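Local coordinates for protein N-acetylmuramoyl-L-alanine amidase (PDB 6SRT) that probably cleaves the amide bond between N-acetylmuramic acid and L-alanine in bacterial cell-wall peptidoglycan, as a zinc-dependent endolysin amidase, at residues V25-T30 and M54-I59; M43-H48 and G93-G98; A127-L132 and A164-K169; R143-R148 and P153-P158. All blocks are in the same frame, centred on the assembly; numbering follows the deposited sequence.

Contact 1: V25-T30 and M54-I59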
loop_
_atom_site.group_PDB
_atom_site.type_symbol
_atom_site.label_atom_id
_atom_site.label_comp_id
_atom_site.label_asym_id
_atom_site.label_seq_id
_atom_site.Cartn_x
_atom_site.Cartn_y
_atom_site.Cartn_z
ATOM N N VAL A 25 0.472 11.765 -5.437
ATOM C CA VAL A 25 -0.177 12.096 -6.720
ATOM C C VAL A 25 -1.626 11.641 -6.648
ATOM O O VAL A 25 -1.882 10.429 -6.540
ATOM C CB VAL A 25 0.576 11.535 -7.911
ATOM C CG1 VAL A 25 -0.150 11.797 -9.202
ATOM C CG2 VAL A 25 2.030 12.027 -7.924
ATOM N N GLU A 26 -2.531 12.582 -6.818
ATOM C CA GLU A 26 -3.978 12.257 -6.827
ATOM C C GLU A 26 -4.263 11.690 -8.222
ATOM O O GLU A 26 -3.649 12.088 -9.282
ATOM C CB GLU A 26 -4.798 13.512 -6.455
ATOM C CG GLU A 26 -4.471 14.081 -5.085
ATOM C CD GLU A 26 -4.582 13.190 -3.829
ATOM O OE1 GLU A 26 -5.362 12.314 -3.864
ATOM O OE2 GLU A 26 -4.008 13.519 -2.733
ATOM N N VAL A 27 -5.087 10.696 -8.258
ATOM C CA VAL A 27 -5.500 10.044 -9.503
ATOM C C VAL A 27 -7.010 10.108 -9.589
ATOM O O VAL A 27 -7.680 9.999 -8.602
ATOM C CB VAL A 27 -5.007 8.599 -9.580
ATOM C CG1 VAL A 27 -5.491 7.906 -10.819
ATOM C CG2 VAL A 27 -3.505 8.524 -9.397
ATOM N N ASN A 28 -7.506 10.403 -10.783
ATOM C CA ASN A 28 -8.943 10.416 -11.110
ATOM C C ASN A 28 -9.396 8.987 -11.325
ATOM O O ASN A 28 -8.957 8.337 -12.268
ATOM C CB ASN A 28 -9.171 11.336 -12.314
ATOM C CG ASN A 28 -8.890 12.781 -11.966
ATOM O OD1 ASN A 28 -9.287 13.252 -10.891
ATOM N ND2 ASN A 28 -8.208 13.489 -12.865
ATOM N N TYR A 29 -10.223 8.506 -10.411
ATOM C CA TYR A 29 -10.872 7.180 -10.549
ATOM C C TYR A 29 -12.398 7.337 -10.676
ATOM O O TYR A 29 -13.014 8.298 -10.146
ATOM C CB TYR A 29 -10.632 6.326 -9.317
ATOM C CG TYR A 29 -9.173 6.040 -9.033
ATOM C CD1 TYR A 29 -8.418 5.203 -9.848
ATOM C CD2 TYR A 29 -8.522 6.600 -7.957
ATOM C CE1 TYR A 29 -7.094 4.916 -9.622
ATOM C CE2 TYR A 29 -7.187 6.352 -7.731
ATOM C CZ TYR A 29 -6.438 5.530 -8.571
ATOM O OH TYR A 29 -5.108 5.282 -8.340
ATOM N N THR A 30 -13.010 6.355 -11.314
ATOM C CA THR A 30 -14.476 6.201 -11.292
ATOM C C THR A 30 -14.790 4.899 -10.581
ATOM O O THR A 30 -14.588 3.798 -11.148
ATOM C CB THR A 30 -15.008 6.097 -12.731
ATOM O OG1 THR A 30 -14.681 7.291 -13.444
ATOM C CG2 THR A 30 -16.506 5.926 -12.754
ATOM N N MET A 54 2.887 -1.296 -14.517
ATOM C CA MET A 54 1.466 -1.031 -14.323
ATOM C C MET A 54 1.270 0.384 -13.818
ATOM O O MET A 54 1.850 0.853 -12.831
ATOM C CB MET A 54 0.726 -2.014 -13.454
ATOM C CG MET A 54 0.586 -3.368 -14.188
ATOM S SD MET A 54 -0.545 -4.388 -13.280
ATOM C CE MET A 54 0.301 -4.357 -11.754
ATOM N N THR A 55 0.398 1.106 -14.512
ATOM C CA THR A 55 -0.101 2.393 -14.027
ATOM C C THR A 55 -1.098 2.121 -12.906
ATOM O O THR A 55 -1.697 1.061 -12.808
ATOM C CB THR A 55 -0.806 3.179 -15.124
ATOM O OG1 THR A 55 -1.869 2.376 -15.627
ATOM C CG2 THR A 55 0.172 3.514 -16.243
ATOM N N PRO A 56 -1.425 3.118 -12.052
ATOM C CA PRO A 56 -2.514 2.971 -11.111
ATOM C C PRO A 56 -3.849 2.695 -11.803
ATOM O O PRO A 56 -4.659 1.946 -11.288
ATOM C CB PRO A 56 -2.484 4.287 -10.280
ATOM C CG PRO A 56 -1.711 5.272 -11.124
ATOM C CD PRO A 56 -0.757 4.431 -11.921
ATOM N N GLN A 57 -4.050 3.279 -12.999
ATOM C CA GLN A 57 -5.301 3.015 -13.724
ATOM C C GLN A 57 -5.384 1.543 -14.169
ATOM O O GLN A 57 -6.505 0.961 -14.139
ATOM C CB GLN A 57 -5.425 3.950 -14.920
ATOM C CG GLN A 57 -5.547 5.432 -14.562
ATOM C CD GLN A 57 -4.247 6.175 -14.381
ATOM O OE1 GLN A 57 -3.138 5.571 -14.396
ATOM N NE2 GLN A 57 -4.338 7.511 -14.323
ATOM N N LYS A 58 -4.268 0.913 -14.541
ATOM C CA LYS A 58 -4.279 -0.515 -14.895
ATOM C C LYS A 58 -4.630 -1.359 -13.683
ATOM O O LYS A 58 -5.384 -2.311 -13.789
ATOM C CB LYS A 58 -2.944 -0.934 -15.510
ATOM C CG LYS A 58 -2.948 -2.384 -15.907
ATOM C CD LYS A 58 -3.787 -2.650 -17.153
ATOM C CE LYS A 58 -3.448 -3.956 -17.839
ATOM N NZ LYS A 58 -4.480 -4.229 -18.861
ATOM N N ILE A 59 -4.025 -1.039 -12.530
ATOM C CA ILE A 59 -4.379 -1.778 -11.288
ATOM C C ILE A 59 -5.888 -1.633 -11.034
ATOM O O ILE A 59 -6.549 -2.599 -10.703
ATOM C CB ILE A 59 -3.517 -1.279 -10.118
ATOM C CG1 ILE A 59 -2.041 -1.592 -10.379
ATOM C CG2 ILE A 59 -3.995 -1.945 -8.887
ATOM C CD1 ILE A 59 -1.120 -1.121 -9.276
HETATM O O HOH W 1 -7.043 8.588 -14.199
#

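Contact 2: M43-H48 and G93-G98. With ZN (zinc ion), chain B.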
loop_
_atom_site.group_PDB
_atom_site.type_symbol
_atom_site.label_atom_id
_atom_site.label_comp_id
_atom_site.label_asym_id
_atom_site.label_seq_id
_atom_site.Cartn_x
_atom_site.Cartn_y
_atom_site.Cartn_z
ATOM N N MET A 43 -3.265 -0.513 11.412
ATOM C CA MET A 43 -2.279 -1.446 10.788
ATOM C C MET A 43 -1.908 -0.828 9.448
ATOM O O MET A 43 -2.736 -0.151 8.812
ATOM C CB MET A 43 -2.898 -2.838 10.624
ATOM C CG MET A 43 -1.940 -3.867 10.175
ATOM S SD MET A 43 -2.874 -5.373 9.752
ATOM C CE MET A 43 -3.252 -5.910 11.419
ATOM N N ILE A 44 -0.655 -1.072 9.016
ATOM C CA ILE A 44 -0.225 -0.863 7.640
ATOM C C ILE A 44 0.244 -2.227 7.108
ATOM O O ILE A 44 0.989 -2.911 7.786
ATOM C CB ILE A 44 0.911 0.161 7.555
ATOM C CG1 ILE A 44 0.454 1.529 7.965
ATOM C CG2 ILE A 44 1.570 0.159 6.188
ATOM C CD1 ILE A 44 1.552 2.464 8.265
ATOM N N VAL A 45 -0.255 -2.574 5.939
ATOM C CA VAL A 45 0.076 -3.846 5.249
ATOM C C VAL A 45 0.786 -3.533 3.928
ATOM O O VAL A 45 0.268 -2.750 3.092
ATOM C CB VAL A 45 -1.149 -4.722 4.991
ATOM C CG1 VAL A 45 -0.766 -5.994 4.259
ATOM C CG2 VAL A 45 -1.872 -5.070 6.272
ATOM N N TYR A 46 1.972 -4.148 3.756
ATOM C CA TYR A 46 2.788 -3.959 2.554
ATOM C C TYR A 46 2.550 -5.079 1.540
ATOM O O TYR A 46 2.477 -6.262 1.879
ATOM C CB TYR A 46 4.283 -3.930 2.893
ATOM C CG TYR A 46 4.664 -2.809 3.834
ATOM C CD1 TYR A 46 4.782 -1.537 3.352
ATOM C CD2 TYR A 46 4.892 -2.995 5.173
ATOM C CE1 TYR A 46 5.079 -0.445 4.156
ATOM C CE2 TYR A 46 5.248 -1.961 5.977
ATOM C CZ TYR A 46 5.305 -0.669 5.494
ATOM O OH TYR A 46 5.577 0.320 6.412
ATOM N N HIS A 47 2.456 -4.643 0.274
ATOM C CA HIS A 47 2.183 -5.492 -0.900
ATOM C C HIS A 47 3.204 -5.264 -1.998
ATOM O O HIS A 47 3.785 -4.192 -2.075
ATOM C CB HIS A 47 0.822 -5.179 -1.455
ATOM C CG HIS A 47 -0.312 -5.407 -0.510
ATOM N ND1 HIS A 47 -0.930 -6.635 -0.454
ATOM C CD2 HIS A 47 -0.934 -4.581 0.348
ATOM C CE1 HIS A 47 -1.920 -6.557 0.424
ATOM N NE2 HIS A 47 -1.914 -5.328 0.967
ATOM N N HIS A 48 3.321 -6.254 -2.872
ATOM C CA HIS A 48 3.942 -6.054 -4.197
ATOM C C HIS A 48 2.893 -6.327 -5.239
ATOM O O HIS A 48 1.865 -6.934 -4.976
ATOM C CB HIS A 48 5.222 -6.870 -4.384
ATOM C CG HIS A 48 5.133 -8.340 -4.526
ATOM N ND1 HIS A 48 6.239 -9.086 -4.960
ATOM C CD2 HIS A 48 4.096 -9.188 -4.339
ATOM C CE1 HIS A 48 5.886 -10.334 -4.991
ATOM N NE2 HIS A 48 4.577 -10.439 -4.645
ATOM N N GLY A 93 -10.332 -0.312 1.916
ATOM C CA GLY A 93 -9.697 -0.811 0.683
ATOM C C GLY A 93 -10.090 -2.242 0.401
ATOM O O GLY A 93 -10.973 -2.837 1.087
ATOM N N SER A 94 -9.411 -2.796 -0.581
ATOM C CA SER A 94 -9.581 -4.173 -1.021
ATOM C C SER A 94 -8.208 -4.777 -1.281
ATOM O O SER A 94 -7.805 -4.953 -2.452
ATOM C CB SER A 94 -10.410 -4.238 -2.335
ATOM O OG SER A 94 -11.693 -3.651 -2.177
ATOM N N HIS A 95 -7.478 -5.003 -0.228
ATOM C CA HIS A 95 -6.087 -5.492 -0.339
ATOM C C HIS A 95 -5.788 -6.656 0.580
ATOM O O HIS A 95 -4.859 -7.412 0.232
ATOM C CB HIS A 95 -5.071 -4.368 -0.208
ATOM C CG HIS A 95 -5.046 -3.763 1.175
ATOM N ND1 HIS A 95 -4.260 -4.219 2.194
ATOM C CD2 HIS A 95 -5.841 -2.796 1.702
ATOM C CE1 HIS A 95 -4.561 -3.549 3.288
ATOM N NE2 HIS A 95 -5.510 -2.659 3.015
ATOM N N ALA A 96 -6.495 -6.866 1.688
ATOM C CA ALA A 96 -6.163 -7.959 2.641
ATOM C C ALA A 96 -7.478 -8.371 3.320
ATOM O O ALA A 96 -7.790 -7.880 4.398
ATOM C CB ALA A 96 -5.125 -7.567 3.621
ATOM N N PRO A 97 -8.310 -9.212 2.643
ATOM C CA PRO A 97 -9.571 -9.613 3.236
ATOM C C PRO A 97 -9.368 -10.137 4.675
ATOM O O PRO A 97 -8.498 -10.957 4.947
ATOM C CB PRO A 97 -10.113 -10.678 2.306
ATOM C CG PRO A 97 -9.460 -10.354 0.969
ATOM C CD PRO A 97 -8.079 -9.856 1.352
ATOM N N GLY A 98 -10.182 -9.627 5.571
ATOM C CA GLY A 98 -10.135 -9.913 6.986
ATOM C C GLY A 98 -9.565 -8.801 7.801
ATOM O O GLY A 98 -9.984 -8.687 8.962
HETATM ZN ZN ZN B . -0.443 -8.425 -1.342
#

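Contact 3: A127-L132 and A164-K169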
loop_
_atom_site.group_PDB
_atom_site.type_symbol
_atom_site.label_atom_id
_atom_site.label_comp_id
_atom_site.label_asym_id
_atom_site.label_seq_id
_atom_site.Cartn_x
_atom_site.Cartn_y
_atom_site.Cartn_z
ATOM N N ALA A 127 8.941 7.442 4.016
ATOM C CA ALA A 127 8.280 8.736 4.212
ATOM C C ALA A 127 6.770 8.524 4.332
ATOM O O ALA A 127 6.117 9.149 5.211
ATOM C CB ALA A 127 8.606 9.667 3.108
ATOM N N LEU A 128 6.190 7.716 3.490
ATOM C CA LEU A 128 4.748 7.514 3.508
ATOM C C LEU A 128 4.352 6.752 4.780
ATOM O O LEU A 128 3.322 7.105 5.416
ATOM C CB LEU A 128 4.348 6.668 2.292
ATOM C CG LEU A 128 2.867 6.297 2.214
ATOM C CD1 LEU A 128 1.969 7.496 2.086
ATOM C CD2 LEU A 128 2.633 5.340 1.038
ATOM N N SER A 129 5.105 5.732 5.149
ATOM C CA SER A 129 4.751 4.994 6.379
ATOM C C SER A 129 4.806 5.927 7.608
ATOM O O SER A 129 3.874 5.871 8.416
ATOM C CB SER A 129 5.652 3.801 6.558
ATOM O OG SER A 129 5.572 2.884 5.472
ATOM N N ARG A 130 5.851 6.709 7.739
ATOM C CA ARG A 130 5.949 7.587 8.901
ATOM C C ARG A 130 4.792 8.594 8.915
ATOM O O ARG A 130 4.206 8.906 9.955
ATOM C CB ARG A 130 7.311 8.245 8.961
ATOM C CG ARG A 130 7.487 9.312 10.053
ATOM C CD ARG A 130 7.081 8.848 11.421
ATOM N NE ARG A 130 7.775 7.632 11.890
ATOM C CZ ARG A 130 7.349 6.839 12.858
ATOM N NH1 ARG A 130 6.179 7.105 13.475
ATOM N NH2 ARG A 130 8.064 5.806 13.267
ATOM N N TYR A 131 4.442 9.123 7.750
ATOM C CA TYR A 131 3.287 10.022 7.634
ATOM C C TYR A 131 2.010 9.370 8.193
ATOM O O TYR A 131 1.292 9.977 9.022
ATOM C CB TYR A 131 3.093 10.467 6.182
ATOM C CG TYR A 131 1.695 10.968 5.873
ATOM C CD1 TYR A 131 1.199 12.198 6.278
ATOM C CD2 TYR A 131 0.882 10.187 5.046
ATOM C CE1 TYR A 131 -0.129 12.578 5.982
ATOM C CE2 TYR A 131 -0.390 10.523 4.745
ATOM C CZ TYR A 131 -0.873 11.730 5.164
ATOM O OH TYR A 131 -2.163 12.049 4.835
ATOM N N LEU A 132 1.719 8.148 7.759
ATOM C CA LEU A 132 0.525 7.449 8.234
ATOM C C LEU A 132 0.611 7.092 9.698
ATOM O O LEU A 132 -0.396 7.170 10.410
ATOM C CB LEU A 132 0.285 6.202 7.380
ATOM C CG LEU A 132 -0.039 6.446 5.901
ATOM C CD1 LEU A 132 -0.017 5.126 5.145
ATOM C CD2 LEU A 132 -1.367 7.151 5.712
ATOM N N ALA A 164 13.255 -1.157 11.019
ATOM C CA ALA A 164 14.429 -0.582 11.699
ATOM C C ALA A 164 14.498 0.932 11.477
ATOM O O ALA A 164 14.672 1.685 12.476
ATOM C CB ALA A 164 15.695 -1.272 11.272
ATOM N N LYS A 165 14.318 1.404 10.236
ATOM C CA LYS A 165 14.354 2.833 9.951
ATOM C C LYS A 165 13.214 3.564 10.649
ATOM O O LYS A 165 13.411 4.723 11.011
ATOM C CB LYS A 165 14.304 3.051 8.458
ATOM C CG LYS A 165 15.618 2.677 7.778
ATOM C CD LYS A 165 15.676 2.805 6.299
ATOM C CE LYS A 165 17.123 2.904 5.831
ATOM N NZ LYS A 165 17.235 2.918 4.353
ATOM N N LEU A 166 12.075 2.923 10.789
ATOM C CA LEU A 166 10.912 3.544 11.465
ATOM C C LEU A 166 10.927 3.344 12.968
ATOM O O LEU A 166 10.001 3.817 13.637
ATOM C CB LEU A 166 9.662 2.971 10.832
ATOM C CG LEU A 166 9.428 3.362 9.393
ATOM C CD1 LEU A 166 8.345 2.504 8.735
ATOM C CD2 LEU A 166 9.047 4.835 9.242
ATOM N N ASN A 167 11.913 2.647 13.505
ATOM C CA ASN A 167 12.033 2.412 14.960
ATOM C C ASN A 167 10.820 1.629 15.452
ATOM O O ASN A 167 10.270 1.977 16.533
ATOM C CB ASN A 167 12.232 3.712 15.739
ATOM C CG ASN A 167 12.594 3.458 17.196
ATOM O OD1 ASN A 167 13.257 2.460 17.514
ATOM N ND2 ASN A 167 12.192 4.351 18.057
ATOM N N VAL A 168 10.448 0.574 14.751
ATOM C CA VAL A 168 9.355 -0.333 15.167
ATOM C C VAL A 168 9.965 -1.685 15.492
ATOM O O VAL A 168 10.691 -2.202 14.666
ATOM C CB VAL A 168 8.445 -0.552 13.935
ATOM C CG1 VAL A 168 7.501 -1.702 14.140
ATOM C CG2 VAL A 168 7.705 0.676 13.678
ATOM N N LYS A 169 9.579 -2.282 16.604
ATOM C CA LYS A 169 10.189 -3.556 17.053
ATOM C C LYS A 169 9.320 -4.749 16.678
ATOM O O LYS A 169 9.773 -5.908 16.689
ATOM C CB LYS A 169 10.306 -3.560 18.575
ATOM C CG LYS A 169 11.143 -2.469 19.207
ATOM C CD LYS A 169 12.589 -2.836 19.458
ATOM C CE LYS A 169 13.242 -1.935 20.482
ATOM N NZ LYS A 169 13.044 -0.499 20.152
ATOM O OXT LYS A 169 8.175 -4.598 16.415
HETATM O O HOH W 2 8.238 4.010 15.796
#

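Contact 4: R143-R148 and P153-P158. With ZN (zinc ion), chain B; PO4 (phosphate ion), chain F.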
loop_
_atom_site.group_PDB
_atom_site.type_symbol
_atom_site.label_atom_id
_atom_site.label_comp_id
_atom_site.label_asym_id
_atom_site.label_seq_id
_atom_site.Cartn_x
_atom_site.Cartn_y
_atom_site.Cartn_z
ATOM N N ARG A 143 3.476 -7.448 6.717
ATOM C CA ARG A 143 3.498 -7.875 5.328
ATOM C C ARG A 143 2.146 -8.523 4.990
ATOM O O ARG A 143 1.504 -9.130 5.889
ATOM C CB ARG A 143 4.572 -8.931 5.132
ATOM C CG ARG A 143 5.963 -8.389 5.431
ATOM C CD ARG A 143 7.011 -9.434 5.438
ATOM N NE ARG A 143 6.769 -10.264 6.578
ATOM C CZ ARG A 143 7.539 -11.296 6.918
ATOM N NH1 ARG A 143 8.665 -11.542 6.269
ATOM N NH2 ARG A 143 7.130 -12.077 7.905
ATOM N N HIS A 144 1.751 -8.514 3.716
ATOM C CA HIS A 144 0.523 -9.262 3.333
ATOM C C HIS A 144 0.589 -10.717 3.835
ATOM O O HIS A 144 -0.373 -11.230 4.388
ATOM C CB HIS A 144 0.299 -9.125 1.840
ATOM C CG HIS A 144 -1.016 -9.667 1.332
ATOM N ND1 HIS A 144 -1.276 -9.612 -0.040
ATOM C CD2 HIS A 144 -2.054 -10.255 1.961
ATOM C CE1 HIS A 144 -2.480 -10.206 -0.180
ATOM N NE2 HIS A 144 -2.969 -10.592 1.018
ATOM N N LYS A 145 1.751 -11.352 3.679
ATOM C CA LYS A 145 1.916 -12.779 4.067
ATOM C C LYS A 145 1.803 -12.980 5.591
ATOM O O LYS A 145 1.631 -14.138 5.997
ATOM C CB LYS A 145 3.254 -13.322 3.589
ATOM C CG LYS A 145 4.476 -12.630 4.172
ATOM C CD LYS A 145 5.740 -13.322 3.953
ATOM C CE LYS A 145 6.164 -13.355 2.539
ATOM N NZ LYS A 145 7.570 -13.878 2.431
ATOM N N ASP A 146 1.830 -11.914 6.396
ATOM C CA ASP A 146 1.660 -12.011 7.865
ATOM C C ASP A 146 0.180 -12.108 8.208
ATOM O O ASP A 146 -0.132 -12.414 9.365
ATOM C CB ASP A 146 2.334 -10.849 8.606
ATOM C CG ASP A 146 3.832 -10.808 8.439
ATOM O OD1 ASP A 146 4.434 -11.908 8.463
ATOM O OD2 ASP A 146 4.356 -9.703 8.323
ATOM N N VAL A 147 -0.725 -11.723 7.312
ATOM C CA VAL A 147 -2.177 -11.682 7.601
ATOM C C VAL A 147 -2.967 -12.646 6.761
ATOM O O VAL A 147 -4.128 -12.930 7.096
ATOM C CB VAL A 147 -2.753 -10.256 7.575
ATOM C CG1 VAL A 147 -2.091 -9.416 8.633
ATOM C CG2 VAL A 147 -2.616 -9.577 6.241
ATOM N N ARG A 148 -2.385 -13.123 5.658
ATOM C CA ARG A 148 -3.037 -14.026 4.695
ATOM C C ARG A 148 -1.984 -14.981 4.117
ATOM O O ARG A 148 -0.826 -14.690 4.184
ATOM C CB ARG A 148 -3.694 -13.331 3.521
ATOM C CG ARG A 148 -4.673 -12.292 3.957
ATOM C CD ARG A 148 -6.015 -12.885 4.150
ATOM N NE ARG A 148 -6.536 -13.219 2.822
ATOM C CZ ARG A 148 -7.675 -13.776 2.629
ATOM N NH1 ARG A 148 -8.105 -14.088 1.443
ATOM N NH2 ARG A 148 -8.405 -14.064 3.674
ATOM N N PRO A 153 4.656 -9.683 0.249
ATOM C CA PRO A 153 5.218 -8.787 -0.809
ATOM C C PRO A 153 6.547 -9.226 -1.413
ATOM O O PRO A 153 7.272 -8.365 -1.907
ATOM C CB PRO A 153 5.338 -7.499 -0.018
ATOM C CG PRO A 153 5.789 -7.947 1.318
ATOM C CD PRO A 153 4.938 -9.155 1.582
ATOM N N GLY A 154 6.808 -10.536 -1.382
ATOM C CA GLY A 154 7.980 -11.082 -2.054
ATOM C C GLY A 154 9.169 -11.248 -1.133
ATOM O O GLY A 154 9.353 -10.509 -0.161
ATOM N N ASN A 155 10.009 -12.230 -1.454
ATOM C CA ASN A 155 11.067 -12.655 -0.522
ATOM C C ASN A 155 12.028 -11.563 -0.180
ATOM O O ASN A 155 12.565 -11.543 0.944
ATOM C CB ASN A 155 11.811 -13.814 -1.146
ATOM C CG ASN A 155 10.980 -15.050 -1.356
ATOM O OD1 ASN A 155 10.090 -15.290 -0.551
ATOM N ND2 ASN A 155 11.356 -15.904 -2.316
ATOM N N ASN A 156 12.348 -10.732 -1.164
ATOM C CA ASN A 156 13.341 -9.666 -0.985
ATOM C C ASN A 156 12.764 -8.379 -0.419
ATOM O O ASN A 156 13.516 -7.434 -0.249
ATOM C CB ASN A 156 14.030 -9.352 -2.302
ATOM C CG ASN A 156 14.735 -10.520 -2.984
ATOM O OD1 ASN A 156 14.765 -10.572 -4.254
ATOM N ND2 ASN A 156 15.252 -11.435 -2.205
ATOM N N PHE A 157 11.464 -8.317 -0.158
ATOM C CA PHE A 157 10.881 -7.022 0.324
ATOM C C PHE A 157 11.562 -6.686 1.647
ATOM O O PHE A 157 11.692 -7.572 2.495
ATOM C CB PHE A 157 9.368 -7.190 0.486
ATOM C CG PHE A 157 8.738 -5.864 0.766
ATOM C CD1 PHE A 157 8.422 -5.004 -0.258
ATOM C CD2 PHE A 157 8.385 -5.491 2.062
ATOM C CE1 PHE A 157 7.851 -3.762 0.014
ATOM C CE2 PHE A 157 7.844 -4.257 2.308
ATOM C CZ PHE A 157 7.548 -3.394 1.289
ATOM N N PRO A 158 12.070 -5.450 1.805
ATOM C CA PRO A 158 12.989 -5.141 2.908
ATOM C C PRO A 158 12.277 -4.763 4.204
ATOM O O PRO A 158 12.407 -3.679 4.758
ATOM C CB PRO A 158 13.817 -4.031 2.288
ATOM C CG PRO A 158 12.802 -3.254 1.535
ATOM C CD PRO A 158 11.951 -4.318 0.842
HETATM ZN ZN ZN B . -0.443 -8.425 -1.342
HETATM P P PO4 F . -5.433 -12.475 -0.666
HETATM O O1 PO4 F . -4.498 -13.645 -0.955
HETATM O O2 PO4 F . -5.199 -12.022 0.636
HETATM O O3 PO4 F . -6.844 -12.862 -0.918
HETATM O O4 PO4 F . -5.124 -11.337 -1.656
HETATM O O HOH W 3 10.211 -9.710 3.978
HETATM O O HOH W 4 8.101 -10.598 2.351
#

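Contact 1: V25-T30 and M54-I59
Val27 and Tyr29, two residues of the loop that follows the short edge strand 24-25, lean on Pro56 and Gln57 in the first turn of helix 56-65, away from the zinc site. The valine shows how one branched side chain can serve two partners. From CB, which points at the helix, CG2 runs beside the backbone N and comes to 4.1 Å from CG of Pro56. CG1 takes the other course, anti to the backbone N (chi1 177°), and its methyl lies 3.7 Å from NE2 of Gln57. The same CG1 also rests over one face of the Tyr29 ring, 3.4 Å above its plane and offset toward the rim. Tyr29 crosses Pro56 at about a right angle, with its OH 3.4 Å from CB of the proline; that hydroxyl is hydrogen-bonded to the carbonyl of Arg85 in strand 83-85. Thr55 caps the helix here, OG1 accepting from Lys58 N at 3.0 Å. Between the two segments the polar link is a water that donates to Asn28 O and accepts from Gln57 NE2. The joint therefore rests on shape and one water, while Tyr29 OH and the helix N-cap are satisfied by other partners.

Contact 2: M43-H48 and G93-G98
The imidazoles of His47 and His95 meet rim to rim, neither lying over a face of the other, with their planes at 86° and their centroids 5.0 Å apart. At the edge of the His95 ring, near its plane, lie His47 NE2 and CB of Val45; the His47 ring has His95 ND1 at its edge, near its plane, and binds the zinc ion through its own ND1. This is the metal centre of an amidase 2 domain, whose fold, related to that of the peptidoglycan recognition proteins, has a central mixed sheet. His47 projects from the inner strand 43-48, and His95 comes from the loop between strands 83-85 and 103-108.

Second-shell support of a metal ligand is well illustrated here. His47 NE2 donates to His95 ND1 at 2.9 Å; the bond is moderately bent, at 147°, and each partner is tilted out of the other's ring plane. The bond uses the nitrogen remote from zinc, and together with the zinc bond on ND1 it probably limits rotation of the ring about CB-CG. His95 reaches it with CG set between its backbone N and carbonyl carbon (chi1 67°), and its NE2 in turn donates to Ala103 O, so that both ring nitrogens are engaged. Its backbone N and that of Ala96 are held by Asn100 OD1. Val45, two residues before the ligand on the same side of the strand, supports the second ring, its CB 4.0 Å from His95 CE1. His144 and Cys152 join His47 on the metal, where ND1 of His47 binds zinc at 2.1 Å.

Contact 3: A127-L132 and A164-K169
Leu166 docking against Ser129 and Arg130 makes an apolar contact with a polar rim on one side of the sheet: the middle of helix 119-136 receives the C-terminal part of helix 159-165 and the residues after it. Both methyls of the leucine take part. CD1 touches Ser129 CB at 3.7 Å, while CD2 lies 3.8 Å from Arg130 CB. Arg130 and Leu166 slide past each other in opposite directions; the arginine starts out extended from its backbone N (chi1 174°) and then bends at chi2 and chi3, which brings the guanidinium alongside the leucine, with its edge toward the backbone of Leu166. Asn167 closes the second helix with a Schellman motif: it has positive phi (62°), and its N bonds back to Ala164 O at 3.1 Å. Beyond it the chain leaves the helix, and Val168 leans on Met133 of helix 119-136. Arg130 NH2 stands 2.8 Å from Leu166 O. The same nitrogen donates to a water, 3.1 Å away, that in turn donates to Asn167 O. Another end of the group, NH1, bonds to Asn134 OD1 one turn further along the helix. Ser129 OG is engaged within the fold by Leu125 O and by the hydroxyl of Tyr46 in strand 43-48.

Contact 4: R143-R148 and P153-P158
Asp146 OD2 accepts from two donors of Arg143, the residue whose side chain bears on Pro153 across the contact. The backbone N reaches it on the anti side and NE on the syn side, the latter almost straight at 178°, both from the same face of the carboxylate plane. NH2 adds a salt bridge to Asp146 OD1, 2.8 Å, on its syn lone pair, so the guanidinium grips the acid side-on, one nitrogen to each oxygen. This paired grip holds the arginine in place, and CD of Lys145 lies 4.0 Å above the plane of the group.

What the arginine offers the second segment is its aliphatic part: CB sits 3.6 Å from Pro153 CD, and the two side chains cross at about a right angle. Pro153 follows a cis peptide bond; its CB lies over one face of the Phe157 ring and Pro158 CD over the opposite face, both toward the rim. Water links Lys145 NZ, weakly, to Gly154 O.

His144, which follows Arg143 in the chain, has CG turned beside the carbonyl carbon (chi1 -172°), bringing ND1 to the zinc at 1.9 Å. Its NE2 donates to O2 of a phosphate, 2.7 Å away; Arg148 NE donates to that same oxygen, and Arg148 NH1 to O3. The phosphate, probably from the crystallisation liquor, may mark an anion-accepting spot beside the metal. The loop runs on from the outermost strand 140-143, to which Arg143 belongs, and leads to helix 159-165, where Phe159 packs on Arg143 and Asp146 and Ile162 on Phe157.

In the fold
Contacts 2 and 4 each supply one zinc ligand, His47 and His144; Cys152, just before 153-158, is a third protein ligand. The centres of these two contacts are about 10 Å apart, and the carbonyl of Tyr46 also meets the backbone N of His144. Contact 3 joins this core from the far side of strand 43-48: Ile44 CD1 packs 4.0 Å from Leu132 CB, while the centres of contacts 2 and 3 lie about 17 Å apart. Contact 4 is nested in the chain loop that contact 3 closes. Contact 1 stands apart, touching none of the others, with its centre about 25 Å from that of contact 3 and on the opposite side of the chain's centre.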